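Local structure of HMG-CoA Lyase (Bacillus subtilis subsp. subtilis, 1YDO) at residues Arg139-Thr144 / Ala205-Asp210; Thr144-Pro149 / Ala186-Val191; Tyr150-Pro155 / Cys240-Gly245. The protein belongs to the HMGL-like family of the TIM-barrel clan, its single chain wrapping a barrel of eight parallel strands in helices, and forms a two-subunit assembly. One frame throughout, in Å; residues are numbered along the deposited sequence.

Interaction 1 (Arg139-Thr144 / Ala205-Asp210)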
ATOM      1  N   ARG A 139      16.469 -22.977   2.481  1.00 40.48           N
ATOM      2  CA  ARG A 139      15.870 -21.884   1.742  1.00 38.94           C
ATOM      3  C   ARG A 139      16.907 -20.783   1.616  1.00 38.56           C
ATOM      4  O   ARG A 139      17.629 -20.509   2.572  1.00 38.45           O
ATOM      5  CB  ARG A 139      14.666 -21.362   2.506  1.00 37.87           C
ATOM      6  CG  ARG A 139      13.902 -20.298   1.787  1.00 35.40           C
ATOM      7  CD  ARG A 139      13.075 -19.525   2.774  1.00 34.37           C
ATOM      8  NE  ARG A 139      12.054 -18.739   2.109  1.00 35.15           N
ATOM      9  CZ  ARG A 139      11.380 -17.760   2.687  1.00 35.11           C
ATOM     10  NH1 ARG A 139      11.637 -17.444   3.950  1.00 34.25           N
ATOM     11  NH2 ARG A 139      10.442 -17.121   2.000  1.00 34.75           N
ATOM     12  N   ALA A 140      16.973 -20.152   0.446  1.00 39.22           N
ATOM     13  CA  ALA A 140      17.934 -19.082   0.201  1.00 39.85           C
ATOM     14  C   ALA A 140      17.256 -17.713   0.144  1.00 41.15           C
ATOM     15  O   ALA A 140      16.148 -17.564  -0.375  1.00 40.94           O
ATOM     16  CB  ALA A 140      18.701 -19.349  -1.098  1.00 39.62           C
ATOM     17  N   TYR A 141      17.954 -16.717   0.675  1.00 41.25           N
ATOM     18  CA  TYR A 141      17.473 -15.352   0.723  1.00 41.55           C
ATOM     19  C   TYR A 141      18.364 -14.472  -0.126  1.00 39.88           C
ATOM     20  O   TYR A 141      19.370 -13.966   0.361  1.00 40.89           O
ATOM     21  CB  TYR A 141      17.529 -14.851   2.159  1.00 45.52           C
ATOM     22  CG  TYR A 141      16.188 -14.645   2.800  1.00 48.56           C
ATOM     23  CD1 TYR A 141      15.290 -13.728   2.271  1.00 49.75           C
ATOM     24  CD2 TYR A 141      15.820 -15.360   3.945  1.00 49.90           C
ATOM     25  CE1 TYR A 141      14.063 -13.524   2.854  1.00 51.44           C
ATOM     26  CE2 TYR A 141      14.586 -15.161   4.543  1.00 50.21           C
ATOM     27  CZ  TYR A 141      13.717 -14.242   3.989  1.00 51.73           C
ATOM     28  OH  TYR A 141      12.492 -14.019   4.554  1.00 55.66           O
ATOM     29  N   LEU A 142      18.019 -14.289  -1.390  1.00 37.53           N
ATOM     30  CA  LEU A 142      18.834 -13.440  -2.249  1.00 35.25           C
ATOM     31  C   LEU A 142      18.329 -12.004  -2.082  1.00 34.33           C
ATOM     32  O   LEU A 142      17.175 -11.709  -2.370  1.00 35.05           O
ATOM     33  CB  LEU A 142      18.681 -13.894  -3.694  1.00 35.12           C
ATOM     34  CG  LEU A 142      19.911 -13.732  -4.576  1.00 36.33           C
ATOM     35  CD1 LEU A 142      19.535 -14.070  -6.009  1.00 37.13           C
ATOM     36  CD2 LEU A 142      20.444 -12.320  -4.490  1.00 36.59           C
ATOM     37  N   SER A 143      19.182 -11.104  -1.615  1.00 32.73           N
ATOM     38  CA  SER A 143      18.729  -9.746  -1.415  1.00 32.58           C
ATOM     39  C   SER A 143      19.223  -8.807  -2.489  1.00 34.98           C
ATOM     40  O   SER A 143      20.028  -9.185  -3.338  1.00 35.33           O
ATOM     41  CB  SER A 143      19.158  -9.223  -0.050  1.00 32.13           C
ATOM     42  OG  SER A 143      20.558  -9.189   0.055  1.00 32.14           O
ATOM     43  N   THR A 144      18.707  -7.580  -2.438  1.00 37.20           N
ATOM     44  CA  THR A 144      19.033  -6.510  -3.367  1.00 39.19           C
ATOM     45  C   THR A 144      18.836  -6.914  -4.834  1.00 40.18           C
ATOM     46  O   THR A 144      19.594  -6.494  -5.707  1.00 40.85           O
ATOM     47  CB  THR A 144      20.479  -6.001  -3.106  1.00 40.18           C
ATOM     48  OG1 THR A 144      20.676  -4.755  -3.777  1.00 43.32           O
ATOM     49  CG2 THR A 144      21.500  -6.990  -3.598  1.00 39.92           C
ATOM     50  N   ALA A 205      10.017 -17.348  -3.981  1.00 37.22           N
ATOM     51  CA  ALA A 205       9.246 -16.540  -3.049  1.00 35.84           C
ATOM     52  C   ALA A 205       9.639 -15.076  -3.177  1.00 35.78           C
ATOM     53  O   ALA A 205      10.710 -14.750  -3.697  1.00 35.08           O
ATOM     54  CB  ALA A 205       9.485 -17.015  -1.648  1.00 35.83           C
ATOM     55  N   LEU A 206       8.763 -14.201  -2.693  1.00 34.70           N
ATOM     56  CA  LEU A 206       9.027 -12.783  -2.754  1.00 34.84           C
ATOM     57  C   LEU A 206       8.971 -12.094  -1.397  1.00 35.60           C
ATOM     58  O   LEU A 206       8.044 -12.295  -0.621  1.00 35.62           O
ATOM     59  CB  LEU A 206       8.064 -12.109  -3.724  1.00 32.17           C
ATOM     60  CG  LEU A 206       8.388 -12.373  -5.182  1.00 31.74           C
ATOM     61  CD1 LEU A 206       7.361 -11.665  -6.042  1.00 33.82           C
ATOM     62  CD2 LEU A 206       9.785 -11.890  -5.524  1.00 30.69           C
ATOM     63  N   HIS A 207       9.988 -11.286  -1.120  1.00 37.09           N
ATOM     64  CA  HIS A 207      10.067 -10.553   0.118  1.00 40.08           C
ATOM     65  C   HIS A 207      10.079  -9.068  -0.245  1.00 40.47           C
ATOM     66  O   HIS A 207      11.129  -8.519  -0.548  1.00 40.72           O
ATOM     67  CB  HIS A 207      11.349 -10.926   0.853  1.00 42.76           C
ATOM     68  CG  HIS A 207      11.390 -10.454   2.285  1.00 47.80           C
ATOM     69  ND1 HIS A 207      12.451 -10.713   3.122  1.00 49.39           N
ATOM     70  CD2 HIS A 207      10.492  -9.751   3.020  1.00 50.57           C
ATOM     71  CE1 HIS A 207      12.208 -10.191   4.320  1.00 50.33           C
ATOM     72  NE2 HIS A 207      11.030  -9.603   4.285  1.00 50.99           N
ATOM     73  N   PHE A 208       8.913  -8.430  -0.242  1.00 40.29           N
ATOM     74  CA  PHE A 208       8.833  -7.017  -0.563  1.00 41.30           C
ATOM     75  C   PHE A 208       8.874  -6.112   0.671  1.00 43.96           C
ATOM     76  O   PHE A 208       8.397  -6.475   1.752  1.00 45.28           O
ATOM     77  CB  PHE A 208       7.551  -6.725  -1.335  1.00 39.21           C
ATOM     78  CG  PHE A 208       7.552  -7.267  -2.728  1.00 37.31           C
ATOM     79  CD1 PHE A 208       8.515  -6.858  -3.650  1.00 35.94           C
ATOM     80  CD2 PHE A 208       6.596  -8.199  -3.118  1.00 36.21           C
ATOM     81  CE1 PHE A 208       8.530  -7.373  -4.944  1.00 34.05           C
ATOM     82  CE2 PHE A 208       6.595  -8.723  -4.403  1.00 35.41           C
ATOM     83  CZ  PHE A 208       7.567  -8.309  -5.323  1.00 35.36           C
ATOM     84  N   HIS A 209       9.442  -4.922   0.500  1.00 45.15           N
ATOM     85  CA  HIS A 209       9.512  -3.928   1.574  1.00 45.49           C
ATOM     86  C   HIS A 209       8.676  -2.732   1.124  1.00 44.85           C
ATOM     87  O   HIS A 209       9.011  -2.101   0.126  1.00 45.03           O
ATOM     88  CB  HIS A 209      10.966  -3.490   1.803  1.00 46.03           C
ATOM     89  CG  HIS A 209      11.752  -4.422   2.672  1.00 47.37           C
ATOM     90  ND1 HIS A 209      13.096  -4.268   2.899  1.00 48.80           N
ATOM     91  CD2 HIS A 209      11.369  -5.523   3.367  1.00 48.22           C
ATOM     92  CE1 HIS A 209      13.520  -5.238   3.698  1.00 49.85           C
ATOM     93  NE2 HIS A 209      12.492  -6.009   3.993  1.00 48.63           N
ATOM     94  N   ASP A 210       7.594  -2.399   1.820  1.00 43.82           N
ATOM     95  CA  ASP A 210       6.846  -1.251   1.331  1.00 43.68           C
ATOM     96  C   ASP A 210       7.313   0.057   1.930  1.00 42.86           C
ATOM     97  O   ASP A 210       6.522   0.841   2.444  1.00 41.03           O
ATOM     98  CB  ASP A 210       5.326  -1.416   1.502  1.00 44.38           C
ATOM     99  CG  ASP A 210       4.896  -1.414   2.937  1.00 44.51           C
ATOM    100  OD1 ASP A 210       5.550  -2.120   3.731  1.00 44.11           O
ATOM    101  OD2 ASP A 210       3.902  -0.725   3.270  1.00 44.30           O
TER

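Interaction 2 (Thr144-Pro149 / Ala186-Val191)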
ATOM      1  N   THR A 144      18.707  -7.580  -2.438  1.00 37.20           N
ATOM      2  CA  THR A 144      19.033  -6.510  -3.367  1.00 39.19           C
ATOM      3  C   THR A 144      18.836  -6.914  -4.834  1.00 40.18           C
ATOM      4  O   THR A 144      19.594  -6.494  -5.707  1.00 40.85           O
ATOM      5  CB  THR A 144      20.479  -6.001  -3.106  1.00 40.18           C
ATOM      6  OG1 THR A 144      20.676  -4.755  -3.777  1.00 43.32           O
ATOM      7  CG2 THR A 144      21.500  -6.990  -3.598  1.00 39.92           C
ATOM      8  N   VAL A 145      17.796  -7.707  -5.106  1.00 40.53           N
ATOM      9  CA  VAL A 145      17.526  -8.151  -6.468  1.00 41.14           C
ATOM     10  C   VAL A 145      16.790  -7.099  -7.290  1.00 41.56           C
ATOM     11  O   VAL A 145      16.808  -7.144  -8.517  1.00 41.36           O
ATOM     12  CB  VAL A 145      16.706  -9.463  -6.489  1.00 41.01           C
ATOM     13  CG1 VAL A 145      17.412 -10.526  -5.690  1.00 40.55           C
ATOM     14  CG2 VAL A 145      15.330  -9.234  -5.943  1.00 42.65           C
ATOM     15  N   PHE A 146      16.153  -6.146  -6.616  1.00 42.38           N
ATOM     16  CA  PHE A 146      15.420  -5.083  -7.307  1.00 43.06           C
ATOM     17  C   PHE A 146      16.104  -3.734  -7.141  1.00 44.74           C
ATOM     18  O   PHE A 146      15.441  -2.698  -7.114  1.00 45.57           O
ATOM     19  CB  PHE A 146      13.995  -4.979  -6.768  1.00 40.64           C
ATOM     20  CG  PHE A 146      13.122  -6.126  -7.150  1.00 38.84           C
ATOM     21  CD1 PHE A 146      12.696  -6.274  -8.457  1.00 37.73           C
ATOM     22  CD2 PHE A 146      12.736  -7.074  -6.202  1.00 39.44           C
ATOM     23  CE1 PHE A 146      11.895  -7.354  -8.818  1.00 37.48           C
ATOM     24  CE2 PHE A 146      11.931  -8.163  -6.555  1.00 38.12           C
ATOM     25  CZ  PHE A 146      11.512  -8.302  -7.864  1.00 36.90           C
ATOM     26  N   GLY A 147      17.428  -3.748  -7.028  1.00 45.85           N
ATOM     27  CA  GLY A 147      18.145  -2.503  -6.871  1.00 46.92           C
ATOM     28  C   GLY A 147      18.960  -2.517  -5.603  1.00 48.16           C
ATOM     29  O   GLY A 147      18.561  -3.123  -4.609  1.00 47.92           O
ATOM     30  N   CYS A 148      20.104  -1.839  -5.639  1.00 49.98           N
ATOM     31  CA  CYS A 148      21.007  -1.765  -4.500  1.00 51.91           C
ATOM     32  C   CYS A 148      21.106  -0.358  -3.931  1.00 52.13           C
ATOM     33  O   CYS A 148      21.053   0.624  -4.663  1.00 53.12           O
ATOM     34  CB  CYS A 148      22.403  -2.240  -4.924  1.00 53.64           C
ATOM     35  SG  CYS A 148      23.671  -2.178  -3.614  1.00 57.60           S
ATOM     36  N   PRO A 149      21.254  -0.244  -2.608  1.00 52.32           N
ATOM     37  CA  PRO A 149      21.366   1.084  -2.005  1.00 53.56           C
ATOM     38  C   PRO A 149      22.705   1.748  -2.369  1.00 54.83           C
ATOM     39  O   PRO A 149      22.871   2.971  -2.264  1.00 55.49           O
ATOM     40  CB  PRO A 149      21.244   0.785  -0.509  1.00 52.61           C
ATOM     41  CG  PRO A 149      21.856  -0.565  -0.386  1.00 51.97           C
ATOM     42  CD  PRO A 149      21.265  -1.295  -1.575  1.00 52.21           C
ATOM     43  N   ALA A 186       5.971  -2.727 -12.583  1.00 37.93           N
ATOM     44  CA  ALA A 186       6.528  -2.891 -13.915  1.00 40.31           C
ATOM     45  C   ALA A 186       7.842  -3.655 -13.818  1.00 41.45           C
ATOM     46  O   ALA A 186       8.106  -4.546 -14.617  1.00 43.98           O
ATOM     47  CB  ALA A 186       6.755  -1.537 -14.561  1.00 40.41           C
ATOM     48  N   GLN A 187       8.653  -3.307 -12.827  1.00 41.23           N
ATOM     49  CA  GLN A 187       9.936  -3.951 -12.625  1.00 41.46           C
ATOM     50  C   GLN A 187       9.779  -5.406 -12.197  1.00 41.28           C
ATOM     51  O   GLN A 187      10.486  -6.294 -12.674  1.00 42.21           O
ATOM     52  CB  GLN A 187      10.718  -3.189 -11.562  1.00 42.48           C
ATOM     53  CG  GLN A 187      12.216  -3.376 -11.613  1.00 44.43           C
ATOM     54  CD  GLN A 187      12.906  -2.760 -10.406  1.00 46.66           C
ATOM     55  OE1 GLN A 187      12.537  -1.670  -9.956  1.00 47.05           O
ATOM     56  NE2 GLN A 187      13.920  -3.452  -9.877  1.00 48.98           N
ATOM     57  N   VAL A 188       8.855  -5.656 -11.285  1.00 40.59           N
ATOM     58  CA  VAL A 188       8.654  -7.025 -10.822  1.00 41.56           C
ATOM     59  C   VAL A 188       8.130  -7.907 -11.950  1.00 41.76           C
ATOM     60  O   VAL A 188       8.249  -9.135 -11.909  1.00 42.20           O
ATOM     61  CB  VAL A 188       7.652  -7.109  -9.619  1.00 40.00           C
ATOM     62  CG1 VAL A 188       8.084  -6.167  -8.526  1.00 38.25           C
ATOM     63  CG2 VAL A 188       6.239  -6.796 -10.076  1.00 39.27           C
ATOM     64  N   GLU A 189       7.553  -7.284 -12.961  1.00 40.90           N
ATOM     65  CA  GLU A 189       7.017  -8.055 -14.062  1.00 42.00           C
ATOM     66  C   GLU A 189       8.111  -8.474 -15.020  1.00 40.59           C
ATOM     67  O   GLU A 189       8.172  -9.629 -15.422  1.00 40.14           O
ATOM     68  CB  GLU A 189       5.961  -7.243 -14.796  1.00 45.18           C
ATOM     69  CG  GLU A 189       5.112  -8.041 -15.753  1.00 50.09           C
ATOM     70  CD  GLU A 189       4.119  -7.155 -16.484  1.00 54.13           C
ATOM     71  OE1 GLU A 189       3.332  -6.442 -15.813  1.00 55.49           O
ATOM     72  OE2 GLU A 189       4.133  -7.171 -17.733  1.00 56.79           O
ATOM     73  N   THR A 190       8.985  -7.541 -15.382  1.00 39.35           N
ATOM     74  CA  THR A 190      10.067  -7.867 -16.301  1.00 37.24           C
ATOM     75  C   THR A 190      11.031  -8.803 -15.595  1.00 35.73           C
ATOM     76  O   THR A 190      11.550  -9.735 -16.196  1.00 35.06           O
ATOM     77  CB  THR A 190      10.832  -6.607 -16.785  1.00 37.05           C
ATOM     78  OG1 THR A 190      11.659  -6.113 -15.732  1.00 37.82           O
ATOM     79  CG2 THR A 190       9.856  -5.517 -17.196  1.00 35.43           C
ATOM     80  N   VAL A 191      11.264  -8.561 -14.311  1.00 35.22           N
ATOM     81  CA  VAL A 191      12.175  -9.402 -13.560  1.00 35.33           C
ATOM     82  C   VAL A 191      11.645 -10.815 -13.458  1.00 36.61           C
ATOM     83  O   VAL A 191      12.330 -11.764 -13.837  1.00 37.40           O
ATOM     84  CB  VAL A 191      12.410  -8.864 -12.150  1.00 35.10           C
ATOM     85  CG1 VAL A 191      13.110  -9.916 -11.307  1.00 35.06           C
ATOM     86  CG2 VAL A 191      13.248  -7.604 -12.213  1.00 34.38           C
TER

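Interaction 3 (Tyr150-Pro155 / Cys240-Gly245)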
ATOM      1  N   TYR A 150      23.651   0.925  -2.809  1.00 54.94           N
ATOM      2  CA  TYR A 150      24.979   1.392  -3.176  1.00 55.01           C
ATOM      3  C   TYR A 150      25.183   1.395  -4.690  1.00 55.38           C
ATOM      4  O   TYR A 150      25.506   2.429  -5.279  1.00 56.05           O
ATOM      5  CB  TYR A 150      26.031   0.498  -2.524  1.00 54.70           C
ATOM      6  CG  TYR A 150      25.894   0.372  -1.019  1.00 54.63           C
ATOM      7  CD1 TYR A 150      25.928  -0.877  -0.406  1.00 53.31           C
ATOM      8  CD2 TYR A 150      25.786   1.504  -0.206  1.00 55.05           C
ATOM      9  CE1 TYR A 150      25.866  -1.004   0.966  1.00 53.17           C
ATOM     10  CE2 TYR A 150      25.723   1.391   1.176  1.00 54.63           C
ATOM     11  CZ  TYR A 150      25.768   0.126   1.751  1.00 54.98           C
ATOM     12  OH  TYR A 150      25.756  -0.006   3.116  1.00 55.79           O
ATOM     13  N   GLU A 151      24.990   0.242  -5.319  1.00 54.60           N
ATOM     14  CA  GLU A 151      25.166   0.140  -6.759  1.00 55.18           C
ATOM     15  C   GLU A 151      23.946   0.652  -7.501  1.00 56.53           C
ATOM     16  O   GLU A 151      23.941   0.731  -8.725  1.00 55.92           O
ATOM     17  CB  GLU A 151      25.434  -1.307  -7.162  1.00 53.46           C
ATOM     18  CG  GLU A 151      26.659  -1.896  -6.518  1.00 51.05           C
ATOM     19  CD  GLU A 151      27.033  -3.233  -7.106  1.00 50.48           C
ATOM     20  OE1 GLU A 151      27.959  -3.874  -6.573  1.00 50.93           O
ATOM     21  OE2 GLU A 151      26.407  -3.642  -8.105  1.00 51.10           O
ATOM     22  N   LYS A 152      22.913   0.999  -6.746  1.00 58.77           N
ATOM     23  CA  LYS A 152      21.666   1.495  -7.316  1.00 60.41           C
ATOM     24  C   LYS A 152      21.021   0.484  -8.260  1.00 61.44           C
ATOM     25  O   LYS A 152      20.125  -0.259  -7.865  1.00 63.03           O
ATOM     26  CB  LYS A 152      21.905   2.809  -8.057  1.00 60.84           C
ATOM     27  CG  LYS A 152      20.823   3.850  -7.820  1.00 62.05           C
ATOM     28  CD  LYS A 152      20.726   4.222  -6.345  1.00 63.30           C
ATOM     29  CE  LYS A 152      22.049   4.787  -5.811  1.00 64.55           C
ATOM     30  NZ  LYS A 152      22.033   5.052  -4.333  1.00 63.77           N
ATOM     31  N   ASP A 153      21.471   0.450  -9.507  1.00 61.61           N
ATOM     32  CA  ASP A 153      20.899  -0.482 -10.470  1.00 61.35           C
ATOM     33  C   ASP A 153      21.554  -1.862 -10.366  1.00 61.08           C
ATOM     34  O   ASP A 153      22.746  -1.974 -10.073  1.00 62.06           O
ATOM     35  CB  ASP A 153      21.075   0.069 -11.886  1.00 61.35           C
ATOM     36  CG  ASP A 153      20.008  -0.420 -12.831  1.00 61.15           C
ATOM     37  OD1 ASP A 153      18.975   0.280 -12.951  1.00 61.78           O
ATOM     38  OD2 ASP A 153      20.195  -1.503 -13.439  1.00 60.71           O
ATOM     39  N   VAL A 154      20.770  -2.912 -10.591  1.00 59.60           N
ATOM     40  CA  VAL A 154      21.296  -4.272 -10.547  1.00 58.27           C
ATOM     41  C   VAL A 154      20.837  -5.034 -11.785  1.00 58.46           C
ATOM     42  O   VAL A 154      19.642  -5.223 -11.994  1.00 57.78           O
ATOM     43  CB  VAL A 154      20.812  -5.042  -9.310  1.00 57.66           C
ATOM     44  CG1 VAL A 154      21.421  -6.439  -9.301  1.00 55.62           C
ATOM     45  CG2 VAL A 154      21.180  -4.290  -8.053  1.00 56.82           C
ATOM     46  N   PRO A 155      21.790  -5.484 -12.622  1.00 58.61           N
ATOM     47  CA  PRO A 155      21.486  -6.231 -13.852  1.00 57.74           C
ATOM     48  C   PRO A 155      20.751  -7.542 -13.603  1.00 56.85           C
ATOM     49  O   PRO A 155      21.005  -8.234 -12.621  1.00 57.39           O
ATOM     50  CB  PRO A 155      22.861  -6.452 -14.473  1.00 58.44           C
ATOM     51  CG  PRO A 155      23.764  -6.527 -13.270  1.00 59.57           C
ATOM     52  CD  PRO A 155      23.248  -5.398 -12.406  1.00 58.98           C
ATOM     53  N   CYS A 240      13.385   0.309   7.810  1.00 56.98           N
ATOM     54  CA  CYS A 240      14.403   0.204   6.776  1.00 60.34           C
ATOM     55  C   CYS A 240      15.641   0.979   7.232  1.00 61.85           C
ATOM     56  O   CYS A 240      15.577   2.187   7.449  1.00 61.61           O
ATOM     57  CB  CYS A 240      13.875   0.776   5.455  1.00 61.33           C
ATOM     58  SG  CYS A 240      14.938   0.472   4.024  1.00 62.07           S
ATOM     59  N   PRO A 241      16.783   0.286   7.397  1.00 64.08           N
ATOM     60  CA  PRO A 241      18.026   0.934   7.834  1.00 65.88           C
ATOM     61  C   PRO A 241      18.534   1.964   6.834  1.00 67.60           C
ATOM     62  O   PRO A 241      19.230   2.904   7.207  1.00 67.50           O
ATOM     63  CB  PRO A 241      18.988  -0.242   8.012  1.00 64.76           C
ATOM     64  CG  PRO A 241      18.512  -1.219   6.998  1.00 64.29           C
ATOM     65  CD  PRO A 241      17.005  -1.151   7.143  1.00 64.81           C
ATOM     66  N   TYR A 242      18.172   1.779   5.568  1.00 69.76           N
ATOM     67  CA  TYR A 242      18.571   2.694   4.506  1.00 72.31           C
ATOM     68  C   TYR A 242      17.758   3.994   4.611  1.00 72.76           C
ATOM     69  O   TYR A 242      18.193   5.049   4.149  1.00 72.78           O
ATOM     70  CB  TYR A 242      18.350   2.029   3.141  1.00 75.31           C
ATOM     71  CG  TYR A 242      18.888   2.809   1.951  1.00 79.25           C
ATOM     72  CD1 TYR A 242      20.228   3.232   1.911  1.00 80.29           C
ATOM     73  CD2 TYR A 242      18.067   3.103   0.845  1.00 80.25           C
ATOM     74  CE1 TYR A 242      20.739   3.928   0.797  1.00 80.96           C
ATOM     75  CE2 TYR A 242      18.569   3.797  -0.273  1.00 80.90           C
ATOM     76  CZ  TYR A 242      19.902   4.205  -0.289  1.00 81.17           C
ATOM     77  OH  TYR A 242      20.399   4.874  -1.389  1.00 80.91           O
ATOM     78  N   ALA A 243      16.582   3.913   5.231  1.00 73.34           N
ATOM     79  CA  ALA A 243      15.711   5.074   5.412  1.00 73.32           C
ATOM     80  C   ALA A 243      14.959   4.967   6.744  1.00 73.89           C
ATOM     81  O   ALA A 243      13.856   4.423   6.800  1.00 73.75           O
ATOM     82  CB  ALA A 243      14.720   5.170   4.260  1.00 72.81           C
ATOM     83  N   PRO A 244      15.551   5.490   7.840  1.00 74.40           N
ATOM     84  CA  PRO A 244      14.940   5.452   9.176  1.00 74.07           C
ATOM     85  C   PRO A 244      13.630   6.234   9.288  1.00 73.78           C
ATOM     86  O   PRO A 244      13.471   7.301   8.693  1.00 73.42           O
ATOM     87  CB  PRO A 244      16.040   6.024  10.072  1.00 74.53           C
ATOM     88  CG  PRO A 244      16.725   7.003   9.169  1.00 74.14           C
ATOM     89  CD  PRO A 244      16.835   6.218   7.876  1.00 74.43           C
ATOM     90  N   GLY A 245      12.693   5.691  10.058  1.00 73.60           N
ATOM     91  CA  GLY A 245      11.413   6.345  10.224  1.00 72.87           C
ATOM     92  C   GLY A 245      10.387   5.858   9.219  1.00 72.58           C
ATOM     93  O   GLY A 245       9.235   6.278   9.258  1.00 73.01           O
TER

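Interaction 1 (Arg139-Thr144 / Ala205-Asp210)
Ala-205 meets Arg-139 across the inside of the barrel. Its methyl CB points at the other segment and lies 3.8 Å from Arg-139 NH2, at the edge of the guanidinium and in its plane. A small apolar side chain fits well beside that edge. With CG anti to the backbone N (chi1 -176°) and the chain extended as far as NE, Arg-139 carries its charged head away from its own strand, and NH2 forms a salt bridge with Asp-231. Leu-206 turns its CB the other way and packs on Ala-222 of helix 215-225, as befits an apolar residue of the layer between strands and helices. His-207 points inward again and meets the ring of Tyr-141, its ND1 lying 3.3 Å from Tyr-141 CE1 and 3.6 Å from Tyr-141 OH. The two rings touch rim to rim, neither over the face of the other, with centroids 5.5 Å apart and planes at 52°. Each ring pairs flat packing surface with polar atoms that find partners here: His-207 NE2 is hydrogen-bonded to Asn-249 ND2, and Tyr-141 OH has a weak bond to Asp-231 OD1. Strand 174-177 separates strands 137-143 and 204-207 in the sheet, so they meet through inward-facing side chains and not through backbone bonds, as expected for the interior of a TIM barrel.

Interaction 2 (Thr144-Pro149 / Ala186-Val191)
Phe-146, in the loop that leaves strand 137-143, and Gln-187, on helix 185-196, bring the backbones nearest, with their CA atoms 7.7 Å apart. The loop is pinned locally by Thr-144 OG1, which donates to Gly-147 O at 2.8 Å from above the carbonyl plane. Gly-147 has backbone angles that suit a residue without CB. Phe-146 carries the contact. Its side chain crosses both valines obliquely, CE1 lying 3.7 Å from Val-191 CG2 and 4.0 Å from Val-188 CG1. Gln-187 and Val-191 point their CB atoms at the loop and Val-188 flanks them; the compact branched valines suit the buried part of this helix face. Gln-187 belongs nearer its margin: CG anti to the backbone N (chi1 -157°) and an extended chain send the amide past the phenyl ring, the two planes 67° apart. There NE2 makes a nearly straight but weak hydrogen bond to Phe-146 O, 3.2 Å long, and also sits at the edge of the ring, 3.4 Å from Phe-146 CD1. The glutamine thus meets both backbone and ring of one residue. Such packing of a loop that follows one strand against the helix that follows the next belongs to the repeated beta-alpha architecture of the TIM barrel.

Interaction 3 (Tyr150-Pro155 / Cys240-Gly245)
Lys-152 and Tyr-242 face each other from two irregular loops. Cys-240 to Ala-243 form a type I beta turn, closed by the bond from Ala-243 N to Cys-240 O at 3.0 Å, while Lys-152 has a positive phi of 60° in the loop that leads to Pro-155, the N-cap of helix 156-169. Pro-241 stands at the second position of the turn, where its fixed phi fits well. Tyr-242, at the third, points its CB toward the other loop, and its long, rigid ring carries the hydroxyl across. The lysine does not stretch out to meet it: bends at chi2 (61°) and chi3 (59°) fold its chain back, and NZ is hydrogen-bonded to Pro-149 O, in its own loop. The two side chains cross at about a right angle, with Lys-152 NZ 3.4 Å from Tyr-242 OH. Both residues are exposed, and amphipathic chains with polar ends suit such a place. The tyrosine also packs on Pro-149. Elsewhere in the first loop, Glu-151 OE1 is hydrogen-bonded to Thr-107 OG1. The contact joins the loop after strand 137-143 to the loop beyond the short strand 239-240, at the C-terminal rim where TIM barrels characteristically carry their longer, irregular loops.

Interactions 1 and 2 are buried and interaction 3 lies on the surface, so together they lead from the barrel interior to its rim. One chain segment links them: strand 137-143 supplies one side of interaction 1, and the loop after it one side of interaction 2 and then of interaction 3. The chemistry changes on the way, from polar and aromatic groups inside the barrel, through apolar packing with one weak amide bond, to a sparse polar approach between exposed side chains. The contacts also touch directly. Phe-208 CE1 lies 3.8 Å from Phe-146 CE2, which joins interactions 1 and 2, and a probable hydrogen bond between Pro-149 O and Tyr-242 OH (3.2 Å) joins interactions 2 and 3.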